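Local structure of AlkD2 (6M9M) at residues S1-F13 with K41-V54. The protein is of unknown function but belongs to the HEAT-like repeat family of DNA glycosylases and binds inosine-5'-monophosphate. Residues are numbered along the deposited sequence; the frame is centred on the assembly and turned at random.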
# COMPACT_ATOMS: atom_id res chain seq x y z
N SER A 1 19.25 -25.04 -4.52
CA SER A 1 17.98 -25.46 -3.86
C SER A 1 17.04 -24.27 -3.72
O SER A 1 15.88 -24.33 -4.12
CB SER A 1 18.24 -26.06 -2.49
OG SER A 1 17.04 -26.56 -1.92
N MET A 2 17.53 -23.19 -3.11
CA MET A 2 16.77 -21.95 -3.12
C MET A 2 16.52 -21.50 -4.56
O MET A 2 15.40 -21.10 -4.91
CB MET A 2 17.51 -20.88 -2.32
CG MET A 2 16.57 -19.87 -1.71
SD MET A 2 17.35 -18.54 -0.79
CE MET A 2 17.63 -19.27 0.80
N LYS A 3 17.54 -21.60 -5.42
CA LYS A 3 17.35 -21.33 -6.84
C LYS A 3 16.34 -22.28 -7.46
O LYS A 3 15.51 -21.87 -8.29
CB LYS A 3 18.69 -21.44 -7.57
CG LYS A 3 19.59 -20.23 -7.47
CD LYS A 3 20.82 -20.40 -8.35
CE LYS A 3 21.82 -19.27 -8.15
NZ LYS A 3 23.07 -19.47 -8.95
N GLN A 4 16.41 -23.56 -7.11
CA GLN A 4 15.44 -24.52 -7.62
C GLN A 4 14.03 -24.14 -7.18
O GLN A 4 13.07 -24.27 -7.96
CB GLN A 4 15.79 -25.93 -7.13
CG GLN A 4 17.04 -26.51 -7.76
CD GLN A 4 17.52 -27.76 -7.06
OE1 GLN A 4 16.91 -28.23 -6.10
NE2 GLN A 4 18.63 -28.32 -7.54
N TYR A 5 13.88 -23.67 -5.95
CA TYR A 5 12.55 -23.33 -5.48
C TYR A 5 12.00 -22.13 -6.24
O TYR A 5 10.83 -22.12 -6.62
CB TYR A 5 12.55 -23.09 -3.97
CG TYR A 5 11.16 -22.93 -3.43
CD1 TYR A 5 10.26 -23.99 -3.49
CD2 TYR A 5 10.74 -21.74 -2.87
CE1 TYR A 5 8.98 -23.85 -3.00
CE2 TYR A 5 9.47 -21.59 -2.38
CZ TYR A 5 8.59 -22.66 -2.45
OH TYR A 5 7.32 -22.51 -1.96
N VAL A 6 12.83 -21.11 -6.48
CA VAL A 6 12.39 -19.97 -7.29
C VAL A 6 11.98 -20.44 -8.68
O VAL A 6 10.99 -19.96 -9.23
CB VAL A 6 13.47 -18.87 -7.34
CG1 VAL A 6 13.10 -17.78 -8.34
CG2 VAL A 6 13.64 -18.25 -5.96
N ALA A 7 12.71 -21.40 -9.25
CA ALA A 7 12.34 -21.94 -10.56
C ALA A 7 10.98 -22.63 -10.50
O ALA A 7 10.17 -22.51 -11.44
CB ALA A 7 13.43 -22.88 -11.09
N ARG A 8 10.68 -23.34 -9.41
CA ARG A 8 9.36 -23.95 -9.28
C ARG A 8 8.26 -22.90 -9.17
O ARG A 8 7.19 -23.05 -9.77
CB ARG A 8 9.32 -24.90 -8.08
CG ARG A 8 10.08 -26.20 -8.29
CD ARG A 8 9.56 -27.30 -7.37
NE ARG A 8 10.19 -28.59 -7.64
CZ ARG A 8 9.84 -29.74 -7.07
NH1 ARG A 8 8.85 -29.77 -6.19
NH2 ARG A 8 10.48 -30.85 -7.39
N LEU A 9 8.50 -21.83 -8.39
CA LEU A 9 7.52 -20.75 -8.30
C LEU A 9 7.26 -20.14 -9.67
O LEU A 9 6.12 -19.79 -10.00
CB LEU A 9 8.03 -19.69 -7.33
CG LEU A 9 8.21 -20.15 -5.88
CD1 LEU A 9 8.87 -19.02 -5.08
CD2 LEU A 9 6.90 -20.53 -5.25
N GLU A 10 8.30 -19.97 -10.48
CA GLU A 10 8.12 -19.41 -11.81
C GLU A 10 7.23 -20.31 -12.66
O GLU A 10 6.32 -19.82 -13.34
CB GLU A 10 9.49 -19.20 -12.46
CG GLU A 10 10.28 -18.06 -11.79
CD GLU A 10 11.69 -17.87 -12.33
OE1 GLU A 10 12.23 -18.79 -12.97
OE2 GLU A 10 12.27 -16.79 -12.10
N LYS A 11 7.45 -21.62 -12.60
CA LYS A 11 6.59 -22.54 -13.34
C LYS A 11 5.16 -22.48 -12.82
O LYS A 11 4.20 -22.47 -13.60
CB LYS A 11 7.14 -23.95 -13.23
CG LYS A 11 6.45 -24.94 -14.14
CD LYS A 11 7.10 -26.32 -14.06
CE LYS A 11 6.44 -27.20 -13.01
NZ LYS A 11 5.13 -27.74 -13.48
N ASP A 12 5.00 -22.44 -11.50
CA ASP A 12 3.66 -22.48 -10.91
C ASP A 12 2.86 -21.20 -11.22
O ASP A 12 1.64 -21.27 -11.40
CB ASP A 12 3.77 -22.65 -9.39
CG ASP A 12 4.32 -24.01 -8.97
OD1 ASP A 12 4.39 -24.94 -9.80
OD2 ASP A 12 4.67 -24.14 -7.77
N PHE A 13 3.52 -20.04 -11.28
CA PHE A 13 2.80 -18.77 -11.28
C PHE A 13 2.80 -18.01 -12.60
O PHE A 13 2.03 -17.05 -12.74
CB PHE A 13 3.40 -17.81 -10.24
CG PHE A 13 3.26 -18.24 -8.80
CD1 PHE A 13 2.28 -19.13 -8.39
CD2 PHE A 13 4.10 -17.71 -7.83
CE1 PHE A 13 2.16 -19.50 -7.06
CE2 PHE A 13 3.99 -18.08 -6.50
CZ PHE A 13 3.02 -18.98 -6.12
N LYS A 41 16.43 -14.21 2.66
CA LYS A 41 17.26 -14.52 1.50
C LYS A 41 16.40 -14.99 0.34
O LYS A 41 16.60 -14.57 -0.81
CB LYS A 41 18.28 -15.60 1.87
CG LYS A 41 19.21 -15.21 3.01
CD LYS A 41 20.14 -16.35 3.41
CE LYS A 41 20.96 -15.98 4.63
NZ LYS A 41 21.93 -17.04 5.00
N LEU A 42 15.40 -15.83 0.62
CA LEU A 42 14.49 -16.28 -0.42
C LEU A 42 13.71 -15.12 -1.03
O LEU A 42 13.53 -15.06 -2.25
CB LEU A 42 13.54 -17.33 0.17
CG LEU A 42 12.44 -17.80 -0.79
CD1 LEU A 42 13.02 -18.40 -2.08
CD2 LEU A 42 11.53 -18.80 -0.08
N ALA A 43 13.22 -14.19 -0.20
CA ALA A 43 12.45 -13.07 -0.71
C ALA A 43 13.29 -12.22 -1.66
O ALA A 43 12.81 -11.81 -2.73
CB ALA A 43 11.93 -12.23 0.46
N PHE A 44 14.53 -11.90 -1.29
CA PHE A 44 15.37 -11.10 -2.18
C PHE A 44 15.65 -11.84 -3.48
O PHE A 44 15.66 -11.23 -4.56
CB PHE A 44 16.67 -10.69 -1.50
CG PHE A 44 16.49 -9.61 -0.46
CD1 PHE A 44 15.96 -8.39 -0.79
CD2 PHE A 44 16.88 -9.82 0.85
CE1 PHE A 44 15.81 -7.40 0.16
CE2 PHE A 44 16.73 -8.83 1.80
CZ PHE A 44 16.20 -7.61 1.44
N LEU A 45 15.88 -13.15 -3.41
CA LEU A 45 16.14 -13.90 -4.64
C LEU A 45 14.90 -13.94 -5.51
O LEU A 45 14.98 -13.74 -6.73
CB LEU A 45 16.64 -15.31 -4.32
CG LEU A 45 17.14 -16.09 -5.55
CD1 LEU A 45 18.36 -15.43 -6.19
CD2 LEU A 45 17.43 -17.53 -5.13
N ALA A 46 13.73 -14.18 -4.92
CA ALA A 46 12.50 -14.22 -5.69
C ALA A 46 12.19 -12.87 -6.32
O ALA A 46 11.65 -12.80 -7.43
CB ALA A 46 11.35 -14.71 -4.82
N TYR A 47 12.50 -11.77 -5.62
CA TYR A 47 12.20 -10.44 -6.14
C TYR A 47 13.02 -10.12 -7.38
O TYR A 47 12.62 -9.26 -8.17
CB TYR A 47 12.32 -9.36 -5.04
CG TYR A 47 11.80 -8.03 -5.57
CD1 TYR A 47 10.44 -7.86 -5.82
CD2 TYR A 47 12.66 -7.01 -5.93
CE1 TYR A 47 9.96 -6.71 -6.40
CE2 TYR A 47 12.18 -5.84 -6.48
CZ TYR A 47 10.83 -5.70 -6.75
OH TYR A 47 10.36 -4.55 -7.33
N GLN A 48 14.13 -10.82 -7.60
CA GLN A 48 14.88 -10.62 -8.83
C GLN A 48 14.31 -11.35 -10.03
O GLN A 48 14.80 -11.15 -11.15
CB GLN A 48 16.33 -11.03 -8.62
CG GLN A 48 17.09 -10.01 -7.81
CD GLN A 48 16.87 -8.59 -8.32
OE1 GLN A 48 17.15 -8.29 -9.48
NE2 GLN A 48 16.32 -7.71 -7.45
N SER A 49 13.29 -12.17 -9.85
CA SER A 49 12.73 -12.91 -10.96
C SER A 49 12.19 -11.98 -12.04
O SER A 49 11.62 -10.92 -11.75
CB SER A 49 11.58 -13.78 -10.44
OG SER A 49 10.96 -14.49 -11.49
N ASP A 50 12.36 -12.39 -13.29
CA ASP A 50 11.70 -11.72 -14.41
C ASP A 50 10.26 -12.18 -14.60
O ASP A 50 9.60 -11.74 -15.55
CB ASP A 50 12.52 -11.84 -15.70
CG ASP A 50 12.69 -13.27 -16.17
OD1 ASP A 50 12.07 -14.18 -15.58
OD2 ASP A 50 13.47 -13.46 -17.13
N VAL A 51 9.75 -13.00 -13.69
CA VAL A 51 8.34 -13.41 -13.68
C VAL A 51 7.64 -12.54 -12.65
O VAL A 51 7.87 -12.68 -11.45
CB VAL A 51 8.20 -14.91 -13.38
CG1 VAL A 51 6.74 -15.30 -13.30
CG2 VAL A 51 8.94 -15.74 -14.44
N TYR A 52 6.77 -11.63 -13.10
CA TYR A 52 6.23 -10.64 -12.16
C TYR A 52 5.40 -11.30 -11.06
O TYR A 52 5.34 -10.79 -9.94
CB TYR A 52 5.46 -9.53 -12.89
CG TYR A 52 4.04 -9.88 -13.32
CD1 TYR A 52 2.99 -9.86 -12.42
CD2 TYR A 52 3.76 -10.22 -14.65
CE1 TYR A 52 1.71 -10.19 -12.81
CE2 TYR A 52 2.48 -10.53 -15.04
CZ TYR A 52 1.45 -10.51 -14.13
OH TYR A 52 0.17 -10.83 -14.53
N GLN A 53 4.77 -12.44 -11.35
CA GLN A 53 4.00 -13.13 -10.33
C GLN A 53 4.88 -13.64 -9.20
O GLN A 53 4.44 -13.70 -8.05
CB GLN A 53 3.20 -14.28 -10.96
CG GLN A 53 2.17 -13.86 -12.02
CD GLN A 53 2.72 -13.90 -13.43
OE1 GLN A 53 3.92 -13.74 -13.65
NE2 GLN A 53 1.82 -14.09 -14.41
N VAL A 54 6.13 -14.02 -9.50
CA VAL A 54 7.07 -14.41 -8.45
C VAL A 54 7.53 -13.19 -7.66
O VAL A 54 7.71 -13.26 -6.44
CB VAL A 54 8.24 -15.22 -9.06
CG1 VAL A 54 9.30 -15.52 -8.02
CG2 VAL A 54 7.72 -16.51 -9.65
O HOH W 1 14.09 -14.83 -13.78
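Glu10 reaches from helix 2-13 to the turn between two helices and binds Ser49 there. Ser49 OG donates to Glu10 OE2 over 2.7 Å, on the anti side of the carboxylate and 18° out of its plane. The same hydroxyl oxygen accepts from Val51 N at 2.9 Å, with an N-H...O angle of 159°, and so closes an ST turn just ahead of helix 52-65. A water donates to Glu10 OE2 and accepts from Asp50 N, making a second link to the turn. Glu10 runs extended beyond CG, which carries its carboxylate past Val54 and Val51. Its CG lies 3.7 Å from Val54 CG2.

Most of the rest is apolar packing. Helix 2-13 crosses the 41-47 part of helix 36-47 at -51°. Val6 CG2 touches both Leu42 CD1 and Leu45 CD2, at 3.9 Å from each. Leu42 also meets the edge of the Tyr5 ring, whose hydroxyl bonds to Asp30. At the N-terminal end Met2 SD lies 3.6 Å from Leu42 N, and the bend at chi3 turns CE toward Lys41 CB. At the other end Phe13 CB packs on Gln53 CB at 3.6 Å, while Gln53 NE2 bonds to Ile16 O.

The contact thus packs the N-terminal helix on helix 36-47 and the start of helix 52-65 in the helical-repeat fold. Asp50 OD1 lies 4.4 Å from Glu10 OE2, so the two bonds to that oxygen probably offset some repulsion between the carboxylates.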